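Mandelate racemase/muconate lactonizing protein (Thermobispora bispora, PDB 3VC5) probably catalyses the magnesium-dependent dehydration of D-glucarate to 5-dehydro-4-deoxy-D-glucarate, the first step of D-glucarate breakdown. Local coordinates at residues 223-228 against 257-262; 244-249 against 265-270; 252-257 against 279-284. One frame throughout, in Å; residues are numbered along the deposited sequence.

Contact 1 of 3, residues 223-228 against 257-262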
ATOM      1  N   ALA A 223       8.902  27.018  27.126  1.00 34.34           N
ATOM      2  CA  ALA A 223       8.520  25.716  27.682  1.00 33.44           C
ATOM      3  C   ALA A 223       9.304  24.590  27.006  1.00 33.91           C
ATOM      4  O   ALA A 223       9.783  23.653  27.659  1.00 33.27           O
ATOM      5  CB  ALA A 223       7.043  25.485  27.504  1.00 31.96           C
ATOM      6  N   ILE A 224       9.407  24.657  25.683  1.00 31.12           N
ATOM      7  CA  ILE A 224      10.224  23.682  24.955  1.00 30.81           C
ATOM      8  C   ILE A 224      11.672  23.689  25.456  1.00 32.43           C
ATOM      9  O   ILE A 224      12.269  22.635  25.688  1.00 34.68           O
ATOM     10  CB  ILE A 224      10.199  23.939  23.428  1.00 30.38           C
ATOM     11  CG1 ILE A 224       8.850  23.507  22.840  1.00 29.65           C
ATOM     12  CG2 ILE A 224      11.350  23.207  22.741  1.00 32.33           C
ATOM     13  CD1 ILE A 224       8.554  22.004  22.982  1.00 30.28           C
ATOM     14  N   GLN A 225      12.247  24.871  25.634  1.00 33.75           N
ATOM     15  CA  GLN A 225      13.606  24.935  26.138  1.00 36.81           C
ATOM     16  C   GLN A 225      13.743  24.364  27.545  1.00 34.89           C
ATOM     17  O   GLN A 225      14.741  23.715  27.876  1.00 38.83           O
ATOM     18  CB  GLN A 225      14.100  26.379  26.099  1.00 39.06           C
ATOM     19  CG  GLN A 225      14.600  26.789  24.744  1.00 49.28           C
ATOM     20  CD  GLN A 225      15.958  26.170  24.440  1.00 71.87           C
ATOM     21  OE1 GLN A 225      16.466  26.285  23.326  1.00 77.73           O
ATOM     22  NE2 GLN A 225      16.550  25.507  25.439  1.00 75.61           N
ATOM     23  N   ALA A 226      12.747  24.624  28.377  1.00 34.27           N
ATOM     24  CA  ALA A 226      12.743  24.084  29.730  1.00 35.31           C
ATOM     25  C   ALA A 226      12.652  22.565  29.718  1.00 38.19           C
ATOM     26  O   ALA A 226      13.225  21.893  30.595  1.00 40.40           O
ATOM     27  CB  ALA A 226      11.585  24.675  30.532  1.00 38.22           C
ATOM     28  N   LEU A 227      11.890  22.023  28.764  1.00 36.78           N
ATOM     29  CA  LEU A 227      11.780  20.579  28.617  1.00 33.56           C
ATOM     30  C   LEU A 227      13.117  19.988  28.175  1.00 33.59           C
ATOM     31  O   LEU A 227      13.547  18.946  28.691  1.00 36.41           O
ATOM     32  CB  LEU A 227      10.648  20.196  27.641  1.00 31.80           C
ATOM     33  CG  LEU A 227       9.220  20.478  28.127  1.00 33.49           C
ATOM     34  CD1 LEU A 227       8.209  20.436  26.987  1.00 33.53           C
ATOM     35  CD2 LEU A 227       8.832  19.485  29.252  1.00 32.00           C
ATOM     36  N   ARG A 228      13.786  20.649  27.255  1.00 36.02           N
ATOM     37  CA  ARG A 228      15.097  20.216  26.805  1.00 40.06           C
ATOM     38  C   ARG A 228      16.116  20.173  27.933  1.00 40.25           C
ATOM     39  O   ARG A 228      16.912  19.287  27.994  1.00 44.39           O
ATOM     40  CB  ARG A 228      15.610  21.114  25.700  1.00 40.03           C
ATOM     41  CG  ARG A 228      16.996  20.830  25.251  1.00 45.43           C
ATOM     42  CD  ARG A 228      17.245  19.380  25.085  1.00 53.84           C
ATOM     43  NE  ARG A 228      16.825  18.903  23.774  1.00 64.45           N
ATOM     44  CZ  ARG A 228      16.020  17.867  23.581  1.00 68.09           C
ATOM     45  NH1 ARG A 228      15.524  17.188  24.605  1.00 63.60           N
ATOM     46  NH2 ARG A 228      15.710  17.514  22.360  1.00 55.73           N
ATOM     47  N   ASP A 257      16.445  25.874  16.622  1.00 33.93           N
ATOM     48  CA  ASP A 257      17.384  25.093  15.819  1.00 37.80           C
ATOM     49  C   ASP A 257      18.048  24.046  16.714  1.00 40.30           C
ATOM     50  O   ASP A 257      18.551  24.385  17.772  1.00 45.38           O
ATOM     51  CB  ASP A 257      18.458  26.025  15.222  1.00 39.01           C
ATOM     52  CG  ASP A 257      19.362  25.335  14.195  1.00 43.76           C
ATOM     53  OD1 ASP A 257      19.358  24.090  14.068  1.00 46.23           O
ATOM     54  OD2 ASP A 257      20.101  26.061  13.503  1.00 54.41           O
ATOM     55  N   GLY A 258      18.034  22.781  16.286  1.00 38.42           N
ATOM     56  CA  GLY A 258      18.705  21.712  17.018  1.00 38.50           C
ATOM     57  C   GLY A 258      17.955  21.212  18.246  1.00 40.33           C
ATOM     58  O   GLY A 258      18.463  20.361  18.978  1.00 45.63           O
ATOM     59  N   VAL A 259      16.745  21.724  18.474  1.00 39.35           N
ATOM     60  CA  VAL A 259      15.964  21.352  19.666  1.00 39.72           C
ATOM     61  C   VAL A 259      14.776  20.422  19.355  1.00 38.66           C
ATOM     62  O   VAL A 259      14.444  19.554  20.169  1.00 38.13           O
ATOM     63  CB  VAL A 259      15.488  22.606  20.455  1.00 35.53           C
ATOM     64  CG1 VAL A 259      14.795  22.208  21.744  1.00 42.58           C
ATOM     65  CG2 VAL A 259      16.661  23.535  20.760  1.00 40.39           C
ATOM     66  N   LEU A 260      14.141  20.591  18.193  1.00 37.73           N
ATOM     67  CA  LEU A 260      12.927  19.806  17.839  1.00 32.93           C
ATOM     68  C   LEU A 260      13.191  18.621  16.890  1.00 32.95           C
ATOM     69  O   LEU A 260      13.922  18.757  15.902  1.00 38.44           O
ATOM     70  CB  LEU A 260      11.863  20.726  17.207  1.00 31.80           C
ATOM     71  CG  LEU A 260      11.302  21.867  18.067  1.00 31.01           C
ATOM     72  CD1 LEU A 260      10.371  22.748  17.243  1.00 32.66           C
ATOM     73  CD2 LEU A 260      10.596  21.375  19.355  1.00 31.74           C
ATOM     74  N   GLU A 261      12.589  17.473  17.192  1.00 31.63           N
ATOM     75  CA  GLU A 261      12.509  16.331  16.277  1.00 32.07           C
ATOM     76  C   GLU A 261      11.778  16.823  15.017  1.00 32.36           C
ATOM     77  O   GLU A 261      12.179  16.526  13.884  1.00 35.35           O
ATOM     78  CB  GLU A 261      11.733  15.178  16.945  1.00 35.02           C
ATOM     79  CG  GLU A 261      11.567  13.929  16.094  1.00 34.84           C
ATOM     80  CD  GLU A 261      10.719  12.860  16.770  1.00 37.00           C
ATOM     81  OE1 GLU A 261       9.965  13.187  17.721  1.00 38.32           O
ATOM     82  OE2 GLU A 261      10.809  11.674  16.352  1.00 47.56           O
ATOM     83  N   TYR A 262      10.693  17.572  15.233  1.00 28.05           N
ATOM     84  CA  TYR A 262       9.940  18.214  14.151  1.00 24.98           C
ATOM     85  C   TYR A 262       9.028  19.316  14.696  1.00 25.53           C
ATOM     86  O   TYR A 262       8.699  19.331  15.902  1.00 28.36           O
ATOM     87  CB  TYR A 262       9.168  17.195  13.272  1.00 26.92           C
ATOM     88  CG  TYR A 262       8.192  16.225  13.920  1.00 27.83           C
ATOM     89  CD1 TYR A 262       8.467  14.845  13.928  1.00 30.12           C
ATOM     90  CD2 TYR A 262       6.973  16.658  14.478  1.00 26.70           C
ATOM     91  CE1 TYR A 262       7.580  13.945  14.465  1.00 30.88           C
ATOM     92  CE2 TYR A 262       6.070  15.736  15.048  1.00 27.64           C
ATOM     93  CZ  TYR A 262       6.386  14.380  15.015  1.00 29.77           C
ATOM     94  OH  TYR A 262       5.531  13.431  15.543  1.00 29.44           O
TER
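Ile224 and Val259 make the apolar heart of this contact, which sets one side of helix 217-230 against the loop that leads into strand 262-264. The methyl CG2 of Ile224 lies 3.7 Å from CG1 of Val259, and the two side chains run antiparallel alongside one another. The same CG2 also meets Leu260, which comes in roughly perpendicular to it with its CD2 methyl 3.9 Å away. With CG1 of Ile224 turned beside the backbone N (chi1 -74°), CG2 is left anti to that nitrogen and faces two loop residues at once. Arg228, a turn further along the helix, contributes its CB to the apolar part, 4.2 Å from CG1 of Val259.

Polar groups work at the border. Gln225 bends at chi2 (-74°), which carries its amide round until OE1 is 3.8 Å from CG2 of Val259, a van der Waals contact made across the valine. The guanidinium of Arg228 lies obliquely to the Val259 carbonyl, with NH2 3.3 Å from that O, while its firmer partner is the carbonyl of Leu234, bonded through NH1. Val259 is thus met by three helix residues, one helical turn apart at the ends.

Leu236 of strand 236-239 is touched by Ile224, Arg228 and Val259 alike. Helix 217-230 precedes that strand, and the loop follows the next helix, so the contact is the packing between successive beta-alpha units on the outside of the modified TIM barrel characteristic of the enolase superfamily.

Contact 2 of 3, residues 244-249 against 265-270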
ATOM      1  N   TRP A 244      -0.015  30.006  13.870  1.00 25.82           N
ATOM      2  CA  TRP A 244       0.993  31.046  13.594  1.00 25.94           C
ATOM      3  C   TRP A 244       0.987  31.486  12.135  1.00 26.02           C
ATOM      4  O   TRP A 244       0.626  30.699  11.242  1.00 27.60           O
ATOM      5  CB  TRP A 244       2.413  30.589  13.942  1.00 26.71           C
ATOM      6  CG  TRP A 244       2.594  30.115  15.364  1.00 24.57           C
ATOM      7  CD1 TRP A 244       1.805  30.414  16.445  1.00 28.67           C
ATOM      8  CD2 TRP A 244       3.645  29.271  15.854  1.00 27.10           C
ATOM      9  NE1 TRP A 244       2.292  29.778  17.578  1.00 28.70           N
ATOM     10  CE2 TRP A 244       3.433  29.093  17.244  1.00 27.33           C
ATOM     11  CE3 TRP A 244       4.749  28.656  15.258  1.00 29.65           C
ATOM     12  CZ2 TRP A 244       4.294  28.322  18.042  1.00 30.91           C
ATOM     13  CZ3 TRP A 244       5.602  27.885  16.058  1.00 33.05           C
ATOM     14  CH2 TRP A 244       5.365  27.731  17.431  1.00 32.50           C
ATOM     15  N   THR A 245       1.437  32.719  11.902  1.00 29.11           N
ATOM     16  CA  THR A 245       1.704  33.203  10.562  1.00 29.17           C
ATOM     17  C   THR A 245       2.978  32.551  10.046  1.00 26.58           C
ATOM     18  O   THR A 245       3.744  31.940  10.807  1.00 28.49           O
ATOM     19  CB  THR A 245       1.930  34.725  10.563  1.00 31.48           C
ATOM     20  OG1 THR A 245       3.095  35.026  11.337  1.00 33.13           O
ATOM     21  CG2 THR A 245       0.732  35.445  11.148  1.00 31.55           C
ATOM     22  N   VAL A 246       3.227  32.695   8.753  1.00 28.49           N
ATOM     23  CA  VAL A 246       4.458  32.189   8.176  1.00 27.87           C
ATOM     24  C   VAL A 246       5.694  32.856   8.821  1.00 28.94           C
ATOM     25  O   VAL A 246       6.657  32.171   9.229  1.00 30.32           O
ATOM     26  CB  VAL A 246       4.441  32.418   6.641  1.00 26.18           C
ATOM     27  CG1 VAL A 246       5.821  32.214   6.040  1.00 31.83           C
ATOM     28  CG2 VAL A 246       3.406  31.463   5.993  1.00 27.61           C
ATOM     29  N   GLU A 247       5.654  34.173   8.930  1.00 31.20           N
ATOM     30  CA  GLU A 247       6.742  34.949   9.504  1.00 34.62           C
ATOM     31  C   GLU A 247       7.073  34.482  10.911  1.00 33.66           C
ATOM     32  O   GLU A 247       8.187  34.219  11.207  1.00 32.60           O
ATOM     33  CB  GLU A 247       6.390  36.445   9.479  1.00 38.55           C
ATOM     34  CG  GLU A 247       7.613  37.383   9.464  1.00 63.18           C
ATOM     35  CD  GLU A 247       7.339  38.879   9.811  1.00 74.79           C
ATOM     36  OE1 GLU A 247       8.153  39.479  10.528  1.00 79.01           O
ATOM     37  OE2 GLU A 247       6.339  39.458   9.363  1.00 68.45           O
ATOM     38  N   THR A 248       6.068  34.358  11.753  1.00 31.10           N
ATOM     39  CA  THR A 248       6.270  33.891  13.125  1.00 29.95           C
ATOM     40  C   THR A 248       6.818  32.478  13.177  1.00 29.96           C
ATOM     41  O   THR A 248       7.699  32.166  14.001  1.00 31.53           O
ATOM     42  CB  THR A 248       4.960  34.033  13.921  1.00 30.81           C
ATOM     43  OG1 THR A 248       4.693  35.432  14.082  1.00 34.17           O
ATOM     44  CG2 THR A 248       5.044  33.368  15.284  1.00 34.29           C
ATOM     45  N   SER A 249       6.275  31.612  12.324  1.00 30.07           N
ATOM     46  CA  SER A 249       6.728  30.235  12.288  1.00 28.76           C
ATOM     47  C   SER A 249       8.212  30.140  11.991  1.00 25.92           C
ATOM     48  O   SER A 249       8.913  29.304  12.568  1.00 30.71           O
ATOM     49  CB  SER A 249       5.965  29.420  11.239  1.00 25.80           C
ATOM     50  OG  SER A 249       4.584  29.433  11.540  1.00 28.14           O
ATOM     51  N   ASP A 265       2.633  21.424  12.186  1.00 23.59           N
ATOM     52  CA  ASP A 265       1.577  22.405  11.862  1.00 23.13           C
ATOM     53  C   ASP A 265       1.759  23.793  12.463  1.00 22.56           C
ATOM     54  O   ASP A 265       0.881  24.303  13.159  1.00 23.95           O
ATOM     55  CB  ASP A 265       0.216  21.845  12.270  1.00 21.93           C
ATOM     56  CG  ASP A 265      -0.214  20.733  11.332  1.00 23.23           C
ATOM     57  OD1 ASP A 265      -0.066  20.941  10.083  1.00 22.13           O
ATOM     58  OD2 ASP A 265      -0.639  19.662  11.821  1.00 22.68           O
ATOM     59  N   PRO A 266       2.908  24.431  12.180  1.00 21.40           N
ATOM     60  CA  PRO A 266       3.017  25.804  12.704  1.00 23.12           C
ATOM     61  C   PRO A 266       2.007  26.793  12.067  1.00 24.13           C
ATOM     62  O   PRO A 266       1.564  27.732  12.727  1.00 24.84           O
ATOM     63  CB  PRO A 266       4.461  26.190  12.348  1.00 26.56           C
ATOM     64  CG  PRO A 266       4.838  25.276  11.232  1.00 27.58           C
ATOM     65  CD  PRO A 266       4.140  23.984  11.510  1.00 24.07           C
ATOM     66  N   THR A 267       1.636  26.581  10.809  1.00 23.94           N
ATOM     67  CA  THR A 267       0.922  27.607  10.065  1.00 22.82           C
ATOM     68  C   THR A 267      -0.099  26.928   9.138  1.00 22.57           C
ATOM     69  O   THR A 267       0.093  25.763   8.757  1.00 25.25           O
ATOM     70  CB  THR A 267       1.956  28.450   9.247  1.00 25.61           C
ATOM     71  OG1 THR A 267       1.403  29.721   8.849  1.00 27.12           O
ATOM     72  CG2 THR A 267       2.439  27.684   8.008  1.00 27.31           C
ATOM     73  N   PRO A 268      -1.168  27.643   8.752  1.00 25.54           N
ATOM     74  CA  PRO A 268      -2.192  26.947   7.975  1.00 24.35           C
ATOM     75  C   PRO A 268      -1.885  26.816   6.501  1.00 22.99           C
ATOM     76  O   PRO A 268      -1.314  27.737   5.888  1.00 27.58           O
ATOM     77  CB  PRO A 268      -3.446  27.826   8.129  1.00 26.78           C
ATOM     78  CG  PRO A 268      -2.976  29.102   8.693  1.00 27.89           C
ATOM     79  CD  PRO A 268      -1.629  28.944   9.273  1.00 27.04           C
ATOM     80  N   GLY A 269      -2.290  25.689   5.922  1.00 23.31           N
ATOM     81  CA  GLY A 269      -2.244  25.514   4.459  1.00 23.81           C
ATOM     82  C   GLY A 269      -0.975  24.903   3.909  1.00 25.36           C
ATOM     83  O   GLY A 269       0.120  25.102   4.448  1.00 23.32           O
ATOM     84  N   ILE A 270      -1.105  24.199   2.788  1.00 22.50           N
ATOM     85  CA  ILE A 270       0.053  23.659   2.107  1.00 23.12           C
ATOM     86  C   ILE A 270       1.086  24.756   1.710  1.00 23.78           C
ATOM     87  O   ILE A 270       2.307  24.586   1.878  1.00 23.94           O
ATOM     88  CB  ILE A 270      -0.382  22.818   0.854  1.00 23.83           C
ATOM     89  CG1 ILE A 270      -1.106  21.543   1.326  1.00 26.19           C
ATOM     90  CG2 ILE A 270       0.830  22.470  -0.011  1.00 24.87           C
ATOM     91  CD1 ILE A 270      -1.793  20.742   0.197  1.00 28.80           C
TER
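Trp244 and Thr267 bring their backbones to within 4.9 Å, CA to CA, where the turn before helix 246-255 passes the loop that follows strand 262-264. Trp244 N donates to Pro266 O at 3.0 Å, nearly along the C=O axis though bent at the hydrogen (141°). Its carbonyl takes a bond in return: Thr267 OG1 donates to Trp244 O at 2.7 Å, tilted from the carbonyl plane. Thr267 reaches it because OG1 lies opposite the backbone N (chi1 -161°). Both polar backbone atoms of Trp244 are therefore engaged by adjacent residues of one loop.

The Trp244 side chain runs roughly perpendicular to that of Pro266, its CE3 3.8 Å from the proline CB. Thr248 CG2 lies over one indole face, offset toward the rim, and Ser249 OG sits at the ring edge, in its plane. Ser249 also packs across the contact, its OG 3.3 Å from CB of Pro266 and 3.6 Å from CB of Thr267. That hydroxyl donates to Thr245 O at 2.7 Å, on the opposite face of the carbonyl from Ser249 N, which binds it too.

At the helix start Thr245 is the N-cap, its OG1 accepting from Thr248 N at a nearly straight 165°. The loop's Asp265 bonds to Thr286 and to the backbone N of Asn287, a residue that binds magnesium in this protein, as does Glu264. The chemistry implies a polar seam: one short hydroxyl bond and a longer, bent amide bond join Trp244 to the loop near these magnesium-binding residues, while the Thr245 cap and its twice-bonded carbonyl order the first helical turn.

Contact 3 of 3, residues 252-257 against 279-284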
ATOM      1  N   VAL A 252      10.266  31.267  15.008  1.00 36.08           N
ATOM      2  CA  VAL A 252      10.297  30.254  16.070  1.00 35.01           C
ATOM      3  C   VAL A 252      11.133  29.027  15.694  1.00 35.85           C
ATOM      4  O   VAL A 252      11.937  28.543  16.508  1.00 34.01           O
ATOM      5  CB  VAL A 252       8.883  29.826  16.504  1.00 38.09           C
ATOM      6  CG1 VAL A 252       8.942  28.608  17.456  1.00 37.86           C
ATOM      7  CG2 VAL A 252       8.176  31.001  17.177  1.00 42.19           C
ATOM      8  N   GLY A 253      10.927  28.504  14.481  1.00 32.20           N
ATOM      9  CA  GLY A 253      11.719  27.379  13.990  1.00 34.21           C
ATOM     10  C   GLY A 253      13.214  27.666  14.069  1.00 37.17           C
ATOM     11  O   GLY A 253      14.008  26.835  14.514  1.00 37.30           O
ATOM     12  N   ARG A 254      13.619  28.846  13.616  1.00 39.61           N
ATOM     13  CA  ARG A 254      15.029  29.227  13.704  1.00 41.14           C
ATOM     14  C   ARG A 254      15.503  29.336  15.152  1.00 37.44           C
ATOM     15  O   ARG A 254      16.601  28.882  15.492  1.00 42.69           O
ATOM     16  CB  ARG A 254      15.284  30.523  12.946  1.00 42.55           C
ATOM     17  CG  ARG A 254      15.248  30.334  11.439  1.00 45.56           C
ATOM     18  CD  ARG A 254      15.371  31.644  10.705  1.00 49.17           C
ATOM     19  NE  ARG A 254      15.277  31.432   9.264  1.00 60.17           N
ATOM     20  CZ  ARG A 254      15.528  32.365   8.351  1.00 70.88           C
ATOM     21  NH1 ARG A 254      15.896  33.583   8.730  1.00 73.06           N
ATOM     22  NH2 ARG A 254      15.413  32.079   7.060  1.00 70.14           N
ATOM     23  N   ALA A 255      14.674  29.916  16.013  1.00 36.65           N
ATOM     24  CA  ALA A 255      15.033  29.992  17.429  1.00 40.24           C
ATOM     25  C   ALA A 255      15.203  28.612  18.065  1.00 39.15           C
ATOM     26  O   ALA A 255      15.985  28.467  19.005  1.00 43.91           O
ATOM     27  CB  ALA A 255      14.014  30.823  18.211  1.00 42.27           C
ATOM     28  N   LEU A 256      14.491  27.603  17.559  1.00 38.11           N
ATOM     29  CA  LEU A 256      14.547  26.252  18.134  1.00 33.09           C
ATOM     30  C   LEU A 256      15.491  25.303  17.354  1.00 38.60           C
ATOM     31  O   LEU A 256      15.359  24.072  17.423  1.00 40.17           O
ATOM     32  CB  LEU A 256      13.129  25.666  18.245  1.00 38.19           C
ATOM     33  CG  LEU A 256      12.255  26.439  19.234  1.00 34.06           C
ATOM     34  CD1 LEU A 256      10.856  25.866  19.209  1.00 39.35           C
ATOM     35  CD2 LEU A 256      12.845  26.375  20.653  1.00 38.21           C
ATOM     36  N   ASP A 257      16.445  25.874  16.622  1.00 33.93           N
ATOM     37  CA  ASP A 257      17.384  25.093  15.819  1.00 37.80           C
ATOM     38  C   ASP A 257      18.048  24.046  16.714  1.00 40.30           C
ATOM     39  O   ASP A 257      18.551  24.385  17.772  1.00 45.38           O
ATOM     40  CB  ASP A 257      18.458  26.025  15.222  1.00 39.01           C
ATOM     41  CG  ASP A 257      19.362  25.335  14.195  1.00 43.76           C
ATOM     42  OD1 ASP A 257      19.358  24.090  14.068  1.00 46.23           O
ATOM     43  OD2 ASP A 257      20.101  26.061  13.503  1.00 54.41           O
ATOM     44  N   GLU A 279      12.548  27.411   5.189  1.00 31.13           N
ATOM     45  CA  GLU A 279      13.320  28.447   5.931  1.00 30.53           C
ATOM     46  C   GLU A 279      13.607  28.100   7.407  1.00 30.42           C
ATOM     47  O   GLU A 279      14.160  28.926   8.159  1.00 36.17           O
ATOM     48  CB  GLU A 279      12.603  29.791   5.853  1.00 31.65           C
ATOM     49  CG  GLU A 279      12.521  30.339   4.432  1.00 36.23           C
ATOM     50  CD  GLU A 279      13.884  30.710   3.879  1.00 50.22           C
ATOM     51  OE1 GLU A 279      14.872  30.705   4.653  1.00 52.38           O
ATOM     52  OE2 GLU A 279      13.974  31.006   2.667  1.00 58.14           O
ATOM     53  N   VAL A 280      13.237  26.887   7.820  1.00 30.94           N
ATOM     54  CA  VAL A 280      13.521  26.422   9.194  1.00 30.06           C
ATOM     55  C   VAL A 280      14.391  25.175   9.169  1.00 32.69           C
ATOM     56  O   VAL A 280      14.373  24.430   8.187  1.00 33.33           O
ATOM     57  CB  VAL A 280      12.238  26.193  10.025  1.00 28.88           C
ATOM     58  CG1 VAL A 280      11.413  27.482  10.107  1.00 31.23           C
ATOM     59  CG2 VAL A 280      11.397  25.060   9.433  1.00 28.39           C
ATOM     60  N   PRO A 281      15.187  24.962  10.235  1.00 33.03           N
ATOM     61  CA  PRO A 281      16.190  23.880  10.180  1.00 35.39           C
ATOM     62  C   PRO A 281      15.692  22.479  10.507  1.00 34.84           C
ATOM     63  O   PRO A 281      16.390  21.499  10.211  1.00 37.11           O
ATOM     64  CB  PRO A 281      17.225  24.301  11.223  1.00 33.76           C
ATOM     65  CG  PRO A 281      16.451  25.196  12.174  1.00 30.89           C
ATOM     66  CD  PRO A 281      15.443  25.912  11.336  1.00 33.08           C
ATOM     67  N   MET A 282      14.509  22.373  11.106  1.00 34.84           N
ATOM     68  CA  MET A 282      13.957  21.061  11.408  1.00 31.51           C
ATOM     69  C   MET A 282      12.818  20.739  10.424  1.00 27.90           C
ATOM     70  O   MET A 282      12.227  21.653   9.851  1.00 28.86           O
ATOM     71  CB  MET A 282      13.454  21.009  12.859  1.00 29.21           C
ATOM     72  CG  MET A 282      12.185  21.799  13.121  1.00 30.44           C
ATOM     73  SD  MET A 282      12.466  23.587  13.240  1.00 32.34           S
ATOM     74  CE  MET A 282      13.674  23.705  14.568  1.00 34.55           C
ATOM     75  N   PRO A 283      12.529  19.438  10.213  1.00 29.27           N
ATOM     76  CA  PRO A 283      11.369  19.052   9.392  1.00 30.93           C
ATOM     77  C   PRO A 283      10.044  19.558   9.976  1.00 27.07           C
ATOM     78  O   PRO A 283       9.918  19.698  11.207  1.00 26.14           O
ATOM     79  CB  PRO A 283      11.370  17.531   9.448  1.00 31.25           C
ATOM     80  CG  PRO A 283      12.694  17.103  10.043  1.00 29.18           C
ATOM     81  CD  PRO A 283      13.236  18.284  10.811  1.00 27.47           C
ATOM     82  N   LEU A 284       9.072  19.840   9.108  1.00 26.19           N
ATOM     83  CA  LEU A 284       7.700  20.107   9.543  1.00 23.03           C
ATOM     84  C   LEU A 284       6.909  18.801   9.462  1.00 23.29           C
ATOM     85  O   LEU A 284       7.232  17.910   8.652  1.00 24.57           O
ATOM     86  CB  LEU A 284       7.022  21.127   8.634  1.00 23.82           C
ATOM     87  CG  LEU A 284       7.687  22.506   8.574  1.00 24.29           C
ATOM     88  CD1 LEU A 284       6.743  23.517   7.894  1.00 23.88           C
ATOM     89  CD2 LEU A 284       8.111  22.993   9.960  1.00 27.13           C
TER
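Met282 has its CG between the backbone N and the carbonyl carbon (chi1 72°), and further bends at chi2 and chi3 fold its thioether back against the end of helix 246-255. Arg254 takes the contrary shape, running extended from CG to NE beside Glu279.

The methionine's methyl CE is lodged among backbone oxygens, 3.1 Å from Gly253 O and 3.3 Å from Leu256 O, with Leu256 CB at 4.2 Å. Gly253 permits the close approach of the loop, since a beta-carbon there would collide with CG1 of Val280, which now lies 3.9 Å from the glycine CA. An alanine in place of Met282 would take away the bent thioether and would probably open a gap beside the carbonyls of Gly253 and Leu256.

Nearer the surface, Pro281 CG rests against the carboxylate of Asp257, 3.5 Å from its CG. Arg254 NE donates to Glu279 O at 3.0 Å, almost straight (169°) and in the guanidinium plane. Its NH2 forms a salt bridge with Glu279 OE1 at 2.8 Å, but the hydrogen bond within it is weak, poorly angled at the hydrogen.

What results is a two-layered contact: buried thioether and valine packed on Gly253 and the end of helix 246-255, and an exposed arginine tied to one residue through both carbonyl and carboxylate, the straight bond to the Glu279 carbonyl probably fixing it more than the ion pair.

How the contacts relate
The three contacts lie on the same side of the chain's centre and within the barrel domain, their own centres about 18 Å (contacts 1 and 2), about 10 Å (1 and 3) and about 12 Å (2 and 3) apart. Along the chain their segments alternate: 223-228, 244-249, 252-257, 257-262, 265-270, 279-284. Helix 246-255 serves contact 2 at its start and contact 3 at its end, while Asp257 belongs to both contacts 1 and 3. Contact 3 touches both others: Ile224 packs on Leu256 and Trp244 on Val252, whereas contacts 1 and 2 merely adjoin in sequence. Successive beta-alpha units are thereby tied together around strands 236-239, 262-264 and 284-286, contact 2 lying nearest the magnesium-binding residues Asp239 and Glu264.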